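Local coordinates for copper chaperone PCu(A)C (Methylosinus trichosporium OB3b, PDB 6P1F), which probably serves as a periplasmic copper chaperone, its PCu(A)C domain binding copper through a histidine brace and described here in the metal-free form, at residues A[44-47]-A[48-51]; A[92-95]-A[96-99]. All coordinates share one frame; numbering follows the deposited sequence.

In the fold
Both contacts are local turns of a single all-beta domain, the PCu(A)C part of a longer protein. Contact 1 (44-51) comes first along the chain and carries it from strand 39-45 into strand 49-55; contact 2 (92-99) follows the long strand 73-89 and leads into strand 98-105. Their centres lie about 15 Å apart, and they touch where Asp48 OD2 packs 4.0 Å from Ala99 CB. Strands 39-45 and 98-105 are antiparallel neighbours, so the two turns meet at one end of the same sheet. The Phe49 side chain lies about 9 Å from that of zinc-binding Glu85, and the Ala98 side chain about 7 Å from that of copper-binding His1, neither metal being bound here.

Contact 1: residues A[44-47]-A[48-51]; sequences VKSA and DFRS
Ser46 and Phe49 meet through two different first torsions. The serine OG lies anti to the backbone N (chi1 178°), beside its own carbonyl carbon and directed at the next turn of chain, whereas Phe49 holds CG between its backbone N and carbonyl carbon (chi1 49°), which folds the ring back under Ser46. The serine CB then sits over one ring face, toward the rim, 3.8 Å from the ring centroid of Phe49 and a little off the normal, a CH-pi contact. Val44 approaches the same ring differently, its CG1 lying in the ring plane at the edge, 3.9 Å from Phe49 CZ. One aromatic ring is thus met on a face and at an edge by residues two apart on the preceding chain.

The hydroxyl fastens the corner. Ser46 OG accepts the N-H of Asp48 at 2.9 Å in a fairly straight bond (161°), and a water links the Ser46 hydroxyl to the Asp48 carboxylate, accepting from Ser46 OG and donating to Asp48 OD2 at 2.6 Å. The serine oxygen is therefore gripped both by a backbone amide and by solvent. A second water lies between the two arms of the turn, near Val44 O and Phe49 O. By contrast, Phe49 N is buried without a partner.

Lys91 reinforces the corner by donating to Ala47 O, with a weak, long ion pair to Asp48 OD1. Arg50 and Ser51 both face Val87, a classic beta bulge at which the chain changes direction. On the side of strand 98-105, Val44 and Ser46 pack on Met101, while Phe49 packs on Leu86 and Ile89 of strand 73-89, so the corner turns the chain from strand 39-45, beside strand 98-105, into strand 49-55, which pairs with strand 73-89.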
# COMPACT_ATOMS: atom_id res chain seq x y z
N VAL A 44 -1.48 -3.63 -7.81
CA VAL A 44 -1.52 -2.21 -7.52
C VAL A 44 -1.23 -1.51 -8.83
O VAL A 44 -0.13 -1.61 -9.35
CB VAL A 44 -0.51 -1.80 -6.47
CG1 VAL A 44 -0.52 -0.30 -6.27
CG2 VAL A 44 -0.78 -2.54 -5.16
N LYS A 45 -2.22 -0.82 -9.37
CA LYS A 45 -2.08 -0.26 -10.71
C LYS A 45 -1.78 1.22 -10.60
O LYS A 45 -2.49 1.95 -9.95
CB LYS A 45 -3.34 -0.50 -11.54
CG LYS A 45 -3.66 -1.98 -11.74
CD LYS A 45 -4.83 -2.18 -12.69
CE LYS A 45 -6.09 -1.44 -12.22
NZ LYS A 45 -7.27 -1.74 -13.10
N SER A 46 -0.70 1.64 -11.24
CA SER A 46 -0.36 3.04 -11.25
C SER A 46 0.56 3.35 -12.41
O SER A 46 1.40 2.53 -12.76
CB SER A 46 0.33 3.45 -9.96
OG SER A 46 0.70 4.82 -10.03
N ALA A 47 0.41 4.55 -12.96
CA ALA A 47 1.30 5.00 -14.01
C ALA A 47 2.55 5.62 -13.40
O ALA A 47 3.48 5.99 -14.12
CB ALA A 47 0.59 6.00 -14.92
N ASP A 48 2.58 5.72 -12.07
CA ASP A 48 3.68 6.38 -11.37
C ASP A 48 4.87 5.44 -11.18
O ASP A 48 5.98 5.92 -11.03
CB ASP A 48 3.25 6.90 -9.98
CG ASP A 48 2.29 8.08 -10.06
OD1 ASP A 48 2.08 8.62 -11.16
OD2 ASP A 48 1.75 8.48 -9.00
N PHE A 49 4.63 4.13 -11.16
CA PHE A 49 5.70 3.19 -10.83
C PHE A 49 5.46 1.84 -11.46
O PHE A 49 4.35 1.49 -11.88
CB PHE A 49 5.85 3.05 -9.29
CG PHE A 49 4.56 2.82 -8.56
CD1 PHE A 49 4.04 1.55 -8.39
CD2 PHE A 49 3.87 3.90 -8.00
CE1 PHE A 49 2.83 1.34 -7.71
CE2 PHE A 49 2.66 3.70 -7.31
CZ PHE A 49 2.15 2.40 -7.19
N ARG A 50 6.52 1.06 -11.59
CA ARG A 50 6.42 -0.21 -12.29
C ARG A 50 5.73 -1.29 -11.47
O ARG A 50 4.90 -2.04 -11.98
CB ARG A 50 7.83 -0.71 -12.68
CG ARG A 50 7.79 -1.95 -13.61
CD ARG A 50 9.09 -2.80 -13.57
NE ARG A 50 10.30 -2.06 -13.91
CZ ARG A 50 10.77 -1.88 -15.15
NH1 ARG A 50 10.15 -2.41 -16.20
NH2 ARG A 50 11.88 -1.18 -15.34
N SER A 51 6.12 -1.43 -10.22
CA SER A 51 5.63 -2.57 -9.49
C SER A 51 5.71 -2.33 -8.01
O SER A 51 6.20 -1.28 -7.58
CB SER A 51 6.41 -3.84 -9.85
OG SER A 51 7.78 -3.65 -9.59
O HOH W 1 1.94 -0.34 -10.83
O HOH W 2 0.57 6.32 -8.05

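Contact 2: residues A[92-95]-A[96-99]; sequences MNPV and GWAA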
# COMPACT_ATOMS: atom_id res chain seq x y z
N MET A 92 6.27 11.25 -9.10
CA MET A 92 5.55 11.29 -7.83
C MET A 92 5.12 12.72 -7.54
O MET A 92 5.89 13.66 -7.70
CB MET A 92 6.43 10.74 -6.69
CG MET A 92 5.71 10.57 -5.34
SD MET A 92 4.24 9.53 -5.38
CE MET A 92 4.95 7.92 -5.82
N ASN A 93 3.87 12.89 -7.13
CA ASN A 93 3.41 14.21 -6.79
C ASN A 93 4.19 14.77 -5.59
O ASN A 93 4.84 14.01 -4.84
CB ASN A 93 1.88 14.17 -6.53
CG ASN A 93 1.06 14.14 -7.82
OD1 ASN A 93 1.51 14.63 -8.85
ND2 ASN A 93 -0.13 13.53 -7.76
N PRO A 94 4.15 16.09 -5.40
CA PRO A 94 4.84 16.72 -4.28
C PRO A 94 4.34 16.27 -2.93
O PRO A 94 3.20 15.80 -2.79
CB PRO A 94 4.52 18.22 -4.45
CG PRO A 94 4.19 18.38 -5.86
CD PRO A 94 3.58 17.10 -6.32
N VAL A 95 5.19 16.48 -1.93
CA VAL A 95 4.80 16.29 -0.56
C VAL A 95 3.60 17.18 -0.27
O VAL A 95 3.60 18.36 -0.65
CB VAL A 95 5.94 16.65 0.40
CG1 VAL A 95 5.45 16.67 1.82
CG2 VAL A 95 7.09 15.62 0.25
N GLY A 96 2.59 16.61 0.38
CA GLY A 96 1.37 17.32 0.70
C GLY A 96 0.24 16.95 -0.24
O GLY A 96 -0.94 17.23 0.04
N TRP A 97 0.59 16.32 -1.36
CA TRP A 97 -0.40 15.91 -2.35
C TRP A 97 -0.69 14.41 -2.12
O TRP A 97 -0.34 13.88 -1.09
CB TRP A 97 0.09 16.15 -3.78
CG TRP A 97 0.40 17.63 -4.14
CD1 TRP A 97 0.89 18.60 -3.31
CD2 TRP A 97 0.22 18.24 -5.41
NE1 TRP A 97 1.03 19.79 -3.99
CE2 TRP A 97 0.63 19.59 -5.29
CE3 TRP A 97 -0.24 17.79 -6.64
CZ2 TRP A 97 0.59 20.47 -6.35
CZ3 TRP A 97 -0.26 18.66 -7.70
CH2 TRP A 97 0.15 19.99 -7.55
N ALA A 98 -1.31 13.78 -3.10
CA ALA A 98 -1.59 12.35 -3.01
C ALA A 98 -1.21 11.71 -4.31
O ALA A 98 -1.14 12.36 -5.35
CB ALA A 98 -3.07 12.07 -2.67
N ALA A 99 -0.98 10.40 -4.25
CA ALA A 99 -0.64 9.58 -5.40
C ALA A 99 -1.78 8.59 -5.66
O ALA A 99 -2.13 7.81 -4.78
CB ALA A 99 0.68 8.83 -5.14
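Asn93 reaches across the turn to the strand that follows it, where its ND2 donates to Ala98 O at 2.9 Å. The bond is almost perfectly straight (177°); the acceptor lies in the plane of the asparagine amide, and the donor approaches nearly along the line of the carbonyl. A second bond closes the turn itself, Trp97 N donating to Pro94 O at 3.0 Å, with the donor tilted away from the carbonyl plane. The Trp97 backbone is also paired with Val117 of strand 109-118, as is that of Gly96.

Apolar contacts fill in around these bonds. Pro94 lies over one face of the indole, its CG 3.9 Å from the centroid of the five-membered ring of Trp97, a CH-pi contact only 11° off the normal. Met92, with CG anti to its backbone N and the chain bent at chi2 (57°), brings SD to 3.6 Å from Ala99 CB. An alanine in place of Asn93 removes the amide donor, and would probably leave Ala98 O without its side-chain mate and the turn less firmly tied to the start of strand 98-105.

At Gly96 a side chain would clash with Val95 O, in keeping with the third position of the turn. The arrangement is a type II beta turn from Pro94 to Trp97, preceded by Asn93, whose side chain bonds to the backbone at the entry to strand 98-105 of the PCu(A)C beta domain.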